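Long-range contacts in lipolytic enzyme (Clostridium thermocellum, PDB 2VPT), which hydrolyses acetyl esters of xylan as a family 3 carbohydrate esterase, this chain being the catalytic domain of a longer cellulosomal protein: residues Leu107-Asp112 / Ile145-Lys149; Val11-Thr16 / Phe88-Asn94; Tyr128-Pro132 / Leu161-Phe166. All blocks are in the same frame, centred on the assembly; numbering follows the deposited sequence.

Interaction 1. Residues Leu107-Asp112 / Ile145-Lys149; sequences LSNLID and IVQQK
Two helices packed on one side of the mainly parallel sheet of this SGNH-hydrolase fold meet here, with S108, I111 and D112 of helix 104-117 facing I145 and K149 of helix 142-151. The segment axes approach to 10.5 Å at a signed angle of -37°. That they share a face of the sheet follows from V125 of strand 122-126, which touches both I111 and V146.

The polar half centres on K149. Its chain turns sharply at chi2 (-92°) and then runs extended across to helix 104-117, where NZ lies 2.6 Å from D112 OD1 in a salt bridge. This oxygen is met on its syn side, 34° out of the carboxylate plane, and the two side chains cross at about a right angle. NZ also donates to S108 OG at 2.8 Å and, weakly, to S108 O at 3.3 Å, an oxygen that already accepts from D112 N one helical turn on.

Along the lysine's aliphatic part, CD rests 4.0 Å from I111 CG2. The apolar half belongs to I145: its CG2 branch reaches I111 CD1 at 4.0 Å, while CD1 lies 4.2 Å from L107 CD2.

Two firm bonds and one weak one thus hold the ammonium group, which would tend to keep the lysine protonated and probably limits the freedom of its chain.

Interaction 2. Residues Val11-Thr16 / Phe88-Asn94; sequences VGDSCT and FLWIGGN
V11 and its partners in strand 86-90 are joined by two backbone hydrogen bonds of parallel sheet: V11 N donates to F88 O at 2.8 Å, nearly straight at 171°, and W90 N donates to V11 O at 3.0 Å.

Beside this strand pairing, one water donates to both T16 OG1 and F88 O. Two others lie where the chains separate. The first donates to W90 O at 2.7 Å while accepting from D13 N and T16 OG1; the second donates to D13 OD2 at 2.7 Å and takes the backbone N-H groups of G92 and N94, so it links the starts of both following helices. D13 is the N-cap of helix 14-17. With CG set between its backbone N and carbonyl carbon (chi1 56°), the carboxylate folds back so that OD1 accepts from C15 N at 3.0 Å, and OD2 has a further partner in Y128 OH.

Farther out, packing takes over. C15 CB sits over one face of W90, 3.6 Å from the centroid of the six-membered ring and 15° off its normal, a CH-pi contact; SG also lies over that face. On the sheet face under helices 68-82 and 104-117, V11 CG1 meets L89 CD1 at 3.7 Å, and I91 CD1 presses against G12 C at 3.8 Å.

The G12-D13-S14 sequence and G92-G93-N94 at the start of helix 93-99 match the GDS and Gly-x-Asn blocks of the SGNH family, whose serine is the nucleophile. S14 OG is hydrogen-bonded to H178 NE2, consistent with that role. The chemistry implies that D13 OD2, through one water and through Y128 OH, which also bonds G93 N, ties the probable nucleophile turn to the neighbouring helix start.

Interaction 3. Residues Tyr128-Pro132 / Leu161-Phe166; sequences YYPWP and LSEIQF
The loops that leave the adjacent parallel strands 122-126 and 156-159 pack together here beyond the strands' C-terminal ends, beside the probable active site, through Y128, Y129, P130 and W131 on one side and S162, I164 and F166 on the other. P130 is the centre of an inverse gamma turn, closed by W131 N donating to Y129 O at 2.8 Å.

This turn presents the proline ring to the second loop: P130 CD meets I164 CG2 at 3.6 Å, and P130 CG lies 4.0 Å from F166 CB. The same isoleucine methyl touches Y129 CB, and S162 CB lies 3.3 Å from Y128 O. F166 is directed at the first loop, with CG anti to the backbone N (chi1 -174°), and its ring lies beside both Y129 and W131, CE1 4.3 Å from Y129 CD1. It is close to parallel with the W131 five-membered ring (29°), but the lateral offset, centroids 5.8 Å apart, leaves little ring over ring.

The loop holding H178 is close by: W131 NE1 bonds to G176 O and Y129 OH to L177 O. Y129 N is buried with no partner in the model. F166 comes nearest the tryptophan with CZ, 3.6 Å from W131 CB.

How the interactions relate
Along the chain interaction 2 closes first; the segments of interactions 1 and 3 then alternate, because strand 122-126 and its loop follow helix 104-117, and strand 156-159 and its loop follow helix 142-151. Centres of interactions 1 and 2 are about 15 Å apart, joined by packing of L107 and L110 on L89 and I91. Interactions 2 and 3, about 14 Å apart, meet where Y128 OH probably bonds D13 OD2 (2.6 Å) and G93 N. Interactions 1 and 3 do not touch, their nearest atoms being about 8 Å apart. One sheet therefore carries a helix pair on one face and, at its strand ends, the loops around the probable catalytic serine.

Interaction 1. Residues Leu107-Asp112 / Ile145-Lys149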
loop_
_atom_site.group_PDB
_atom_site.type_symbol
_atom_site.label_atom_id
_atom_site.label_comp_id
_atom_site.label_asym_id
_atom_site.label_seq_id
_atom_site.Cartn_x
_atom_site.Cartn_y
_atom_site.Cartn_z
ATOM N N LEU A 107 3.853 4.771 -23.794
ATOM C CA LEU A 107 4.027 3.331 -23.539
ATOM C C LEU A 107 5.133 2.756 -24.430
ATOM O O LEU A 107 6.006 2.029 -23.966
ATOM C CB LEU A 107 2.716 2.584 -23.737
ATOM C CG LEU A 107 2.791 1.079 -23.453
ATOM C CD1 LEU A 107 3.147 0.823 -21.974
ATOM C CD2 LEU A 107 1.482 0.413 -23.856
ATOM N N SER A 108 5.092 3.102 -25.717
ATOM C CA SER A 108 6.084 2.627 -26.670
ATOM C C SER A 108 7.476 3.042 -26.231
ATOM O O SER A 108 8.410 2.247 -26.237
ATOM C CB SER A 108 5.786 3.209 -28.061
ATOM O OG SER A 108 6.696 2.696 -29.030
ATOM N N ASN A 109 7.615 4.309 -25.847
ATOM C CA ASN A 109 8.900 4.827 -25.405
ATOM C C ASN A 109 9.379 4.191 -24.099
ATOM O O ASN A 109 10.568 3.971 -23.915
ATOM C CB ASN A 109 8.859 6.358 -25.262
ATOM C CG ASN A 109 8.718 7.063 -26.586
ATOM O OD1 ASN A 109 8.953 6.475 -27.651
ATOM N ND2 ASN A 109 8.304 8.321 -26.533
ATOM N N LEU A 110 8.444 3.930 -23.185
ATOM C CA LEU A 110 8.792 3.270 -21.930
ATOM C C LEU A 110 9.305 1.847 -22.157
ATOM O O LEU A 110 10.264 1.443 -21.524
ATOM C CB LEU A 110 7.585 3.291 -20.984
ATOM C CG LEU A 110 7.755 2.526 -19.661
ATOM C CD1 LEU A 110 8.960 3.039 -18.878
ATOM C CD2 LEU A 110 6.488 2.680 -18.841
ATOM N N ILE A 111 8.683 1.107 -23.067
ATOM C CA ILE A 111 9.164 -0.230 -23.429
ATOM C C ILE A 111 10.596 -0.139 -23.950
ATOM O O ILE A 111 11.475 -0.870 -23.516
ATOM C CB ILE A 111 8.235 -0.906 -24.469
ATOM C CG1 ILE A 111 6.869 -1.233 -23.826
ATOM C CG2 ILE A 111 8.889 -2.169 -25.067
ATOM C CD1 ILE A 111 5.774 -1.512 -24.832
ATOM N N ASP A 112 10.831 0.792 -24.871
ATOM C CA ASP A 112 12.177 0.978 -25.421
ATOM C C ASP A 112 13.180 1.318 -24.329
ATOM O O ASP A 112 14.291 0.800 -24.308
ATOM C CB ASP A 112 12.206 2.099 -26.466
ATOM C CG ASP A 112 11.450 1.753 -27.747
ATOM O OD1 ASP A 112 11.032 0.591 -27.922
ATOM O OD2 ASP A 112 11.278 2.671 -28.582
ATOM N N ILE A 145 1.260 -2.054 -30.324
ATOM C CA ILE A 145 2.526 -1.523 -29.860
ATOM C C ILE A 145 3.455 -2.681 -29.487
ATOM O O ILE A 145 4.626 -2.711 -29.859
ATOM C CB ILE A 145 2.343 -0.591 -28.633
ATOM C CG1 ILE A 145 1.640 0.709 -29.050
ATOM C CG2 ILE A 145 3.666 -0.281 -27.987
ATOM C CD1 ILE A 145 0.942 1.397 -27.897
ATOM N N VAL A 146 2.925 -3.644 -28.737
ATOM C CA VAL A 146 3.748 -4.774 -28.322
ATOM C C VAL A 146 4.200 -5.588 -29.535
ATOM O O VAL A 146 5.361 -5.949 -29.632
ATOM C CB VAL A 146 3.015 -5.659 -27.306
ATOM C CG1 VAL A 146 3.805 -6.940 -27.058
ATOM C CG2 VAL A 146 2.795 -4.886 -25.988
ATOM N N GLN A 147 3.282 -5.830 -30.470
ATOM C CA GLN A 147 3.600 -6.664 -31.635
ATOM C C GLN A 147 4.699 -6.067 -32.519
ATOM O O GLN A 147 5.554 -6.796 -33.012
ATOM C CB GLN A 147 2.350 -6.952 -32.448
ATOM C CG GLN A 147 2.535 -8.059 -33.496
ATOM C CD GLN A 147 2.862 -9.407 -32.874
ATOM O OE1 GLN A 147 2.105 -9.928 -32.047
ATOM N NE2 GLN A 147 3.996 -9.970 -33.259
ATOM N N GLN A 148 4.673 -4.746 -32.691
ATOM C CA GLN A 148 5.711 -3.992 -33.421
ATOM C C GLN A 148 7.114 -4.254 -32.848
ATOM O O GLN A 148 8.066 -4.497 -33.580
ATOM C CB GLN A 148 5.348 -2.495 -33.360
ATOM C CG GLN A 148 6.070 -1.496 -34.272
ATOM C CD GLN A 148 5.306 -0.159 -34.366
ATOM O OE1 GLN A 148 4.114 -0.084 -34.038
ATOM N NE2 GLN A 148 5.985 0.889 -34.825
ATOM N N LYS A 149 7.225 -4.254 -31.517
ATOM C CA LYS A 149 8.512 -4.431 -30.849
ATOM C C LYS A 149 8.946 -5.896 -30.928
ATOM O O LYS A 149 10.119 -6.199 -31.135
ATOM C CB LYS A 149 8.417 -4.035 -29.372
ATOM C CG LYS A 149 7.756 -2.696 -29.072
ATOM C CD LYS A 149 8.738 -1.572 -28.998
ATOM C CE LYS A 149 8.025 -0.266 -28.674
ATOM N NZ LYS A 149 8.776 0.889 -29.194
#

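Interaction 2. Residues Val11-Thr16 / Phe88-Asn94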
loop_
_atom_site.group_PDB
_atom_site.type_symbol
_atom_site.label_atom_id
_atom_site.label_comp_id
_atom_site.label_asym_id
_atom_site.label_seq_id
_atom_site.Cartn_x
_atom_site.Cartn_y
_atom_site.Cartn_z
ATOM N N VAL A 11 5.618 -3.796 -12.047
ATOM C CA VAL A 11 5.669 -2.342 -12.198
ATOM C C VAL A 11 4.283 -1.872 -12.635
ATOM O O VAL A 11 3.738 -2.362 -13.618
ATOM C CB VAL A 11 6.698 -1.908 -13.255
ATOM C CG1 VAL A 11 6.664 -0.399 -13.437
ATOM C CG2 VAL A 11 8.063 -2.363 -12.867
ATOM N N GLY A 12 3.695 -0.919 -11.922
ATOM C CA GLY A 12 2.410 -0.421 -12.344
ATOM C C GLY A 12 1.860 0.649 -11.446
ATOM O O GLY A 12 2.611 1.353 -10.736
ATOM N N ASP A 13 0.533 0.758 -11.490
ATOM C CA ASP A 13 -0.222 1.790 -10.793
ATOM C C ASP A 13 -1.012 1.172 -9.638
ATOM O O ASP A 13 -0.540 0.209 -9.029
ATOM C CB ASP A 13 -1.073 2.582 -11.809
ATOM C CG ASP A 13 -1.992 1.713 -12.632
ATOM O OD1 ASP A 13 -2.407 0.616 -12.169
ATOM O OD2 ASP A 13 -2.311 2.126 -13.775
ATOM N N SER A 14 -2.184 1.689 -9.303
ATOM C CA SER A 14 -2.909 1.139 -8.165
ATOM C C SER A 14 -3.363 -0.293 -8.398
ATOM O O SER A 14 -3.680 -0.982 -7.436
ATOM C CB SER A 14 -4.096 1.983 -7.751
ATOM O OG SER A 14 -4.893 2.258 -8.845
ATOM N N CYS A 15 -3.427 -0.728 -9.658
ATOM C CA CYS A 15 -3.804 -2.104 -9.956
ATOM C C CYS A 15 -2.704 -3.094 -9.624
ATOM O O CYS A 15 -2.981 -4.281 -9.463
ATOM C CB CYS A 15 -4.223 -2.265 -11.412
ATOM S SG CYS A 15 -5.612 -1.256 -11.932
ATOM N N THR A 16 -1.463 -2.620 -9.550
ATOM C CA THR A 16 -0.315 -3.425 -9.119
ATOM C C THR A 16 -0.032 -3.263 -7.628
ATOM O O THR A 16 0.311 -4.239 -6.944
ATOM C CB THR A 16 0.921 -3.101 -9.983
ATOM O OG1 THR A 16 0.632 -3.458 -11.345
ATOM C CG2 THR A 16 2.157 -3.866 -9.508
ATOM N N PHE A 88 6.884 -7.223 -15.135
ATOM C CA PHE A 88 5.465 -7.281 -15.410
ATOM C C PHE A 88 4.973 -5.841 -15.404
ATOM O O PHE A 88 4.791 -5.253 -14.333
ATOM C CB PHE A 88 4.700 -8.051 -14.324
ATOM C CG PHE A 88 4.893 -9.547 -14.305
ATOM C CD1 PHE A 88 5.459 -10.258 -15.347
ATOM C CD2 PHE A 88 4.435 -10.253 -13.200
ATOM C CE1 PHE A 88 5.567 -11.654 -15.274
ATOM C CE2 PHE A 88 4.548 -11.641 -13.128
ATOM C CZ PHE A 88 5.103 -12.326 -14.170
ATOM N N LEU A 89 4.760 -5.264 -16.582
ATOM C CA LEU A 89 4.392 -3.850 -16.696
ATOM C C LEU A 89 2.893 -3.711 -16.957
ATOM O O LEU A 89 2.353 -4.292 -17.892
ATOM C CB LEU A 89 5.208 -3.204 -17.824
ATOM C CG LEU A 89 4.963 -1.715 -18.057
ATOM C CD1 LEU A 89 5.401 -0.900 -16.849
ATOM C CD2 LEU A 89 5.673 -1.237 -19.304
ATOM N N TRP A 90 2.227 -2.917 -16.139
ATOM C CA TRP A 90 0.794 -2.705 -16.253
ATOM C C TRP A 90 0.544 -1.241 -15.934
ATOM O O TRP A 90 0.470 -0.845 -14.763
ATOM C CB TRP A 90 0.040 -3.657 -15.308
ATOM C CG TRP A 90 -1.443 -3.622 -15.452
ATOM C CD1 TRP A 90 -2.164 -3.001 -16.431
ATOM C CD2 TRP A 90 -2.402 -4.237 -14.588
ATOM N NE1 TRP A 90 -3.502 -3.175 -16.217
ATOM C CE2 TRP A 90 -3.678 -3.953 -15.101
ATOM C CE3 TRP A 90 -2.306 -5.012 -13.431
ATOM C CZ2 TRP A 90 -4.836 -4.406 -14.494
ATOM C CZ3 TRP A 90 -3.468 -5.466 -12.843
ATOM C CH2 TRP A 90 -4.707 -5.165 -13.370
ATOM N N ILE A 91 0.423 -0.423 -16.987
ATOM C CA ILE A 91 0.466 1.027 -16.804
ATOM C C ILE A 91 -0.252 1.759 -17.929
ATOM O O ILE A 91 -0.409 1.233 -19.036
ATOM C CB ILE A 91 1.944 1.470 -16.708
ATOM C CG1 ILE A 91 2.121 2.831 -16.025
ATOM C CG2 ILE A 91 2.624 1.417 -18.059
ATOM C CD1 ILE A 91 1.765 2.856 -14.547
ATOM N N GLY A 92 -0.725 2.966 -17.617
ATOM C CA GLY A 92 -1.285 3.891 -18.613
ATOM C C GLY A 92 -2.728 4.252 -18.399
ATOM O O GLY A 92 -3.230 5.192 -19.015
ATOM N N GLY A 93 -3.416 3.548 -17.514
ATOM C CA GLY A 93 -4.787 3.870 -17.213
ATOM C C GLY A 93 -4.918 5.269 -16.641
ATOM O O GLY A 93 -5.886 5.972 -16.928
ATOM N N ASN A 94 -3.957 5.674 -15.818
ATOM C CA ASN A 94 -4.027 6.990 -15.215
ATOM C C ASN A 94 -3.724 8.076 -16.244
ATOM O O ASN A 94 -4.268 9.184 -16.135
ATOM C CB ASN A 94 -3.124 7.132 -13.991
ATOM C CG ASN A 94 -3.622 6.340 -12.814
ATOM O OD1 ASN A 94 -2.843 5.656 -12.138
ATOM N ND2 ASN A 94 -4.904 6.406 -12.564
HETATM O O HOH W 1 -0.890 -1.619 -12.623
HETATM O O HOH W 2 -1.341 4.265 -15.068
HETATM O O HOH W 3 2.212 -5.203 -12.854
#

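Interaction 3. Residues Tyr128-Pro132 / Leu161-Phe166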
loop_
_atom_site.group_PDB
_atom_site.type_symbol
_atom_site.label_atom_id
_atom_site.label_comp_id
_atom_site.label_asym_id
_atom_site.label_seq_id
_atom_site.Cartn_x
_atom_site.Cartn_y
_atom_site.Cartn_z
ATOM N N TYR A 128 -5.925 -3.623 -19.534
ATOM C CA TYR A 128 -6.763 -3.552 -18.343
ATOM C C TYR A 128 -8.045 -4.357 -18.475
ATOM O O TYR A 128 -8.588 -4.549 -19.560
ATOM C CB TYR A 128 -7.126 -2.085 -18.038
ATOM C CG TYR A 128 -5.975 -1.264 -17.518
ATOM C CD1 TYR A 128 -5.893 -0.941 -16.185
ATOM C CD2 TYR A 128 -4.968 -0.796 -18.368
ATOM C CE1 TYR A 128 -4.842 -0.173 -15.696
ATOM C CE2 TYR A 128 -3.919 -0.045 -17.883
ATOM C CZ TYR A 128 -3.851 0.250 -16.538
ATOM O OH TYR A 128 -2.801 1.022 -16.061
ATOM N N TYR A 129 -8.547 -4.817 -17.335
ATOM C CA TYR A 129 -9.927 -5.281 -17.258
ATOM C C TYR A 129 -10.817 -4.116 -17.725
ATOM O O TYR A 129 -10.459 -2.952 -17.567
ATOM C CB TYR A 129 -10.271 -5.739 -15.833
ATOM C CG TYR A 129 -10.018 -4.705 -14.767
ATOM C CD1 TYR A 129 -11.029 -3.855 -14.353
ATOM C CD2 TYR A 129 -8.751 -4.556 -14.193
ATOM C CE1 TYR A 129 -10.808 -2.889 -13.393
ATOM C CE2 TYR A 129 -8.514 -3.587 -13.233
ATOM C CZ TYR A 129 -9.546 -2.757 -12.830
ATOM O OH TYR A 129 -9.336 -1.793 -11.860
ATOM N N PRO A 130 -11.960 -4.414 -18.339
ATOM C CA PRO A 130 -12.757 -3.369 -19.007
ATOM C C PRO A 130 -13.644 -2.521 -18.078
ATOM O O PRO A 130 -14.874 -2.479 -18.235
ATOM C CB PRO A 130 -13.597 -4.186 -19.989
ATOM C CG PRO A 130 -13.846 -5.450 -19.243
ATOM C CD PRO A 130 -12.544 -5.752 -18.533
ATOM N N TRP A 131 -13.020 -1.839 -17.124
ATOM C CA TRP A 131 -13.738 -1.004 -16.165
ATOM C C TRP A 131 -12.811 0.095 -15.667
ATOM O O TRP A 131 -11.696 -0.206 -15.257
ATOM C CB TRP A 131 -14.199 -1.851 -14.978
ATOM C CG TRP A 131 -15.137 -1.131 -14.073
ATOM C CD1 TRP A 131 -14.849 -0.565 -12.877
ATOM C CD2 TRP A 131 -16.526 -0.892 -14.310
ATOM N NE1 TRP A 131 -15.975 0.006 -12.339
ATOM C CE2 TRP A 131 -17.021 -0.184 -13.202
ATOM C CE3 TRP A 131 -17.403 -1.221 -15.350
ATOM C CZ2 TRP A 131 -18.360 0.218 -13.104
ATOM C CZ3 TRP A 131 -18.732 -0.825 -15.251
ATOM C CH2 TRP A 131 -19.194 -0.117 -14.134
ATOM N N PRO A 132 -13.236 1.373 -15.750
ATOM C CA PRO A 132 -14.458 1.869 -16.381
ATOM C C PRO A 132 -14.436 1.609 -17.885
ATOM O O PRO A 132 -13.370 1.372 -18.455
ATOM C CB PRO A 132 -14.417 3.375 -16.094
ATOM C CG PRO A 132 -12.999 3.684 -15.894
ATOM C CD PRO A 132 -12.411 2.478 -15.234
ATOM N N LEU A 161 -5.160 -9.042 -20.145
ATOM C CA LEU A 161 -6.031 -9.011 -18.979
ATOM C C LEU A 161 -7.478 -8.671 -19.327
ATOM O O LEU A 161 -8.416 -9.044 -18.606
ATOM C CB LEU A 161 -5.493 -8.043 -17.915
ATOM C CG LEU A 161 -4.089 -8.356 -17.383
ATOM C CD1 LEU A 161 -3.684 -7.370 -16.312
ATOM C CD2 LEU A 161 -4.004 -9.789 -16.853
ATOM N N SER A 162 -7.674 -7.968 -20.447
ATOM C CA SER A 162 -9.027 -7.631 -20.892
ATOM C C SER A 162 -9.880 -8.828 -21.311
ATOM O O SER A 162 -11.092 -8.663 -21.485
ATOM C CB SER A 162 -8.983 -6.626 -22.040
ATOM O OG SER A 162 -8.294 -7.148 -23.160
ATOM N N GLU A 163 -9.269 -10.008 -21.438
ATOM C CA GLU A 163 -10.026 -11.235 -21.740
ATOM C C GLU A 163 -10.738 -11.801 -20.506
ATOM O O GLU A 163 -11.490 -12.788 -20.610
ATOM C CB GLU A 163 -9.121 -12.286 -22.391
ATOM C CG GLU A 163 -8.348 -13.173 -21.417
ATOM C CD GLU A 163 -7.402 -14.125 -22.105
ATOM O OE1 GLU A 163 -6.984 -13.859 -23.251
ATOM O OE2 GLU A 163 -7.056 -15.149 -21.481
ATOM N N ILE A 164 -10.513 -11.193 -19.343
ATOM C CA ILE A 164 -11.253 -11.509 -18.128
ATOM C C ILE A 164 -12.746 -11.667 -18.411
ATOM O O ILE A 164 -13.335 -10.872 -19.144
ATOM C CB ILE A 164 -10.997 -10.432 -17.017
ATOM C CG1 ILE A 164 -11.633 -10.849 -15.688
ATOM C CG2 ILE A 164 -11.497 -9.052 -17.477
ATOM C CD1 ILE A 164 -11.149 -10.012 -14.502
ATOM N N GLN A 165 -13.325 -12.724 -17.843
ATOM C CA GLN A 165 -14.771 -12.918 -17.830
ATOM C C GLN A 165 -15.335 -11.967 -16.788
ATOM O O GLN A 165 -15.525 -12.330 -15.629
ATOM C CB GLN A 165 -15.101 -14.386 -17.488
ATOM C CG GLN A 165 -16.584 -14.702 -17.211
ATOM C CD GLN A 165 -16.957 -14.749 -15.715
ATOM O OE1 GLN A 165 -18.044 -14.315 -15.327
ATOM N NE2 GLN A 165 -16.064 -15.287 -14.884
ATOM N N PHE A 166 -15.582 -10.735 -17.200
ATOM C CA PHE A 166 -15.831 -9.653 -16.262
ATOM C C PHE A 166 -17.261 -9.627 -15.748
ATOM O O PHE A 166 -18.209 -9.634 -16.526
ATOM C CB PHE A 166 -15.484 -8.309 -16.907
ATOM C CG PHE A 166 -15.583 -7.148 -15.964
ATOM C CD1 PHE A 166 -14.658 -6.992 -14.944
ATOM C CD2 PHE A 166 -16.607 -6.214 -16.092
ATOM C CE1 PHE A 166 -14.750 -5.922 -14.062
ATOM C CE2 PHE A 166 -16.709 -5.144 -15.213
ATOM C CZ PHE A 166 -15.775 -4.997 -14.198
#